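Local coordinates for protein pyocin-S2 (Pseudomonas aeruginosa, PDB 4QKO) that kills sensitive bacteria by degrading their chromosomal DNA through this C-terminal HNH nuclease domain, a metal-dependent endonuclease of the colicin/pyocin family, at residues D2-P7 and I100-R105. Numbering follows the deposited sequence.
Sequences DPRDVP and IHHKVR. With MG (magnesium ion), chain O.
Arg4 carries the whole of the 2-7 side of this contact, reaching Ile100 with its guanidinium end and His102 with its CB. At the polar end, Arg4 NH2 comes to 2.8 Å from Ile100 O, and the carbonyl oxygen lies in the guanidinium plane, at its edge. The chain gets there by bending: CG sits between the backbone N and the carbonyl carbon (chi1 89°), and further turns at chi2 and chi3 bring NH2 to the Ile100 carbonyl.

The nonpolar part is a single approach, Arg4 CB to His102 CE1 at 3.7 Å, oblique to the imidazole. His102 NE2 donates to Val112 O, which helps fix the ring's rotation. Arg4 NE stays 4.5 Å from His102 ND1. Trp49 meets both partners, in a cation-pi contact with Arg4 and ring against ring with His102.

Metal coordination belongs to the next residue toward Ile100, His101, whose CB points away from 2-7 and whose ND1 binds the magnesium ion at 2.2 Å, with His126 completing the protein ligands seen. A water 2.1 Å from the magnesium ion accepts a bond from His102 N at 3.2 Å, linking the strand backbone to the metal's inner shell.

On its own side, Arg4 is held in a type I turn closed by Asp5 N to Asp2 O, 3.0 Å, and Asp5 OD1 accepts from Trp49 N. The contact thus lays the loop before strand 8-9 beside strand 99-102, an outermost strand, within this chain, of its antiparallel sheet. Strand 118-121 pairs with it and helix 123-130 supplies His126, together forming the beta-beta-alpha-metal (His-Me finger) core of the HNH nuclease, while helix 49-62 packs on Ile100 through Trp49 and Phe56.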
loop_
_atom_site.group_PDB
_atom_site.type_symbol
_atom_site.label_atom_id
_atom_site.label_comp_id
_atom_site.label_asym_id
_atom_site.label_seq_id
_atom_site.Cartn_x
_atom_site.Cartn_y
_atom_site.Cartn_z
ATOM N N ASP B 2 -20.257 8.637 3.502
ATOM C CA ASP B 2 -19.749 9.496 2.419
ATOM C C ASP B 2 -20.571 9.329 1.131
ATOM O O ASP B 2 -21.146 8.258 0.909
ATOM C CB ASP B 2 -18.288 9.148 2.089
ATOM C CG ASP B 2 -17.350 9.348 3.270
ATOM O OD1 ASP B 2 -17.117 10.519 3.666
ATOM O OD2 ASP B 2 -16.847 8.330 3.793
ATOM N N PRO B 3 -20.593 10.367 0.265
ATOM C CA PRO B 3 -21.335 10.332 -1.004
ATOM C C PRO B 3 -20.922 9.210 -1.974
ATOM O O PRO B 3 -21.689 8.854 -2.885
ATOM C CB PRO B 3 -21.017 11.693 -1.641
ATOM C CG PRO B 3 -20.705 12.568 -0.495
ATOM C CD PRO B 3 -19.980 11.690 0.484
ATOM N N ARG B 4 -19.720 8.679 -1.790
ATOM C CA ARG B 4 -19.179 7.689 -2.711
ATOM C C ARG B 4 -19.578 6.296 -2.242
ATOM O O ARG B 4 -19.396 5.310 -2.970
ATOM C CB ARG B 4 -17.635 7.807 -2.762
ATOM C CG ARG B 4 -16.948 6.951 -1.706
ATOM C CD ARG B 4 -15.999 7.716 -0.829
ATOM N NE ARG B 4 -14.695 7.829 -1.420
ATOM C CZ ARG B 4 -13.573 7.321 -0.913
ATOM N NH1 ARG B 4 -13.563 6.608 0.208
ATOM N NH2 ARG B 4 -12.433 7.520 -1.562
ATOM N N ASP B 5 -20.117 6.205 -1.024
ATOM C CA ASP B 5 -20.296 4.921 -0.408
ATOM C C ASP B 5 -21.715 4.457 -0.689
ATOM O O ASP B 5 -22.523 4.392 0.173
ATOM C CB ASP B 5 -19.976 5.024 1.066
ATOM C CG ASP B 5 -19.637 3.680 1.692
ATOM O OD1 ASP B 5 -19.516 2.642 0.978
ATOM O OD2 ASP B 5 -19.463 3.689 2.944
ATOM N N VAL B 6 -21.946 4.094 -1.947
ATOM C CA VAL B 6 -23.247 3.954 -2.566
ATOM C C VAL B 6 -23.176 2.807 -3.583
ATOM O O VAL B 6 -22.113 2.476 -4.080
ATOM C CB VAL B 6 -23.607 5.313 -3.237
ATOM C CG1 VAL B 6 -23.967 5.205 -4.710
ATOM C CG2 VAL B 6 -24.663 6.030 -2.443
ATOM N N PRO B 7 -24.309 2.195 -3.906
ATOM C CA PRO B 7 -24.299 1.176 -4.962
ATOM C C PRO B 7 -24.166 1.735 -6.368
ATOM O O PRO B 7 -24.661 2.859 -6.682
ATOM C CB PRO B 7 -25.696 0.518 -4.832
ATOM C CG PRO B 7 -26.557 1.589 -4.229
ATOM C CD PRO B 7 -25.636 2.308 -3.255
ATOM N N ILE B 100 -7.989 6.541 -3.565
ATOM C CA ILE B 100 -8.728 6.853 -4.792
ATOM C C ILE B 100 -9.683 8.007 -4.522
ATOM O O ILE B 100 -10.509 7.894 -3.596
ATOM C CB ILE B 100 -9.483 5.600 -5.240
ATOM C CG1 ILE B 100 -8.454 4.575 -5.683
ATOM C CG2 ILE B 100 -10.400 5.870 -6.421
ATOM C CD1 ILE B 100 -9.005 3.207 -5.977
ATOM N N HIS B 101 -9.497 9.106 -5.278
ATOM C CA HIS B 101 -10.188 10.441 -5.146
ATOM C C HIS B 101 -11.055 10.607 -6.405
ATOM O O HIS B 101 -10.688 10.103 -7.478
ATOM C CB HIS B 101 -9.083 11.548 -5.016
ATOM C CG HIS B 101 -9.377 12.951 -5.569
ATOM N ND1 HIS B 101 -9.718 14.033 -4.765
ATOM C CD2 HIS B 101 -9.186 13.482 -6.809
ATOM C CE1 HIS B 101 -9.826 15.128 -5.503
ATOM N NE2 HIS B 101 -9.498 14.823 -6.746
ATOM N N HIS B 102 -12.155 11.337 -6.253
ATOM C CA HIS B 102 -12.994 11.697 -7.376
ATOM C C HIS B 102 -12.571 13.048 -7.916
ATOM O O HIS B 102 -12.443 14.018 -7.173
ATOM C CB HIS B 102 -14.429 11.751 -6.899
ATOM C CG HIS B 102 -15.014 10.401 -6.661
ATOM N ND1 HIS B 102 -14.816 9.704 -5.487
ATOM C CD2 HIS B 102 -15.669 9.555 -7.486
ATOM C CE1 HIS B 102 -15.397 8.521 -5.568
ATOM N NE2 HIS B 102 -15.925 8.405 -6.772
ATOM N N LYS B 103 -12.360 13.163 -9.202
ATOM C CA LYS B 103 -11.992 14.462 -9.777
ATOM C C LYS B 103 -13.116 15.486 -9.717
ATOM O O LYS B 103 -12.886 16.632 -9.340
ATOM C CB LYS B 103 -11.541 14.307 -11.212
ATOM C CG LYS B 103 -10.501 13.234 -11.378
ATOM C CD LYS B 103 -9.589 13.534 -12.548
ATOM C CE LYS B 103 -10.198 13.110 -13.849
ATOM N NZ LYS B 103 -9.663 13.999 -14.919
ATOM N N VAL B 104 -14.316 15.063 -10.082
ATOM C CA VAL B 104 -15.547 15.860 -9.925
ATOM C C VAL B 104 -16.376 15.364 -8.742
ATOM O O VAL B 104 -16.716 14.192 -8.658
ATOM C CB VAL B 104 -16.392 15.829 -11.223
ATOM C CG1 VAL B 104 -17.669 16.673 -11.086
ATOM C CG2 VAL B 104 -15.565 16.319 -12.411
ATOM N N ARG B 105 -16.725 16.251 -7.805
ATOM C CA ARG B 105 -17.414 15.827 -6.596
ATOM C C ARG B 105 -18.701 15.223 -7.014
ATOM O O ARG B 105 -19.319 15.677 -7.984
ATOM C CB ARG B 105 -17.645 16.984 -5.609
ATOM C CG ARG B 105 -16.346 17.645 -5.147
ATOM C CD ARG B 105 -16.356 18.244 -3.733
ATOM N NE ARG B 105 -17.607 18.899 -3.314
ATOM C CZ ARG B 105 -18.071 20.075 -3.763
ATOM N NH1 ARG B 105 -17.419 20.789 -4.685
ATOM N NH2 ARG B 105 -19.219 20.540 -3.288
HETATM MG MG MG O . -10.385 13.293 -2.815
HETATM O O HOH W 1 -12.245 12.365 -3.236
#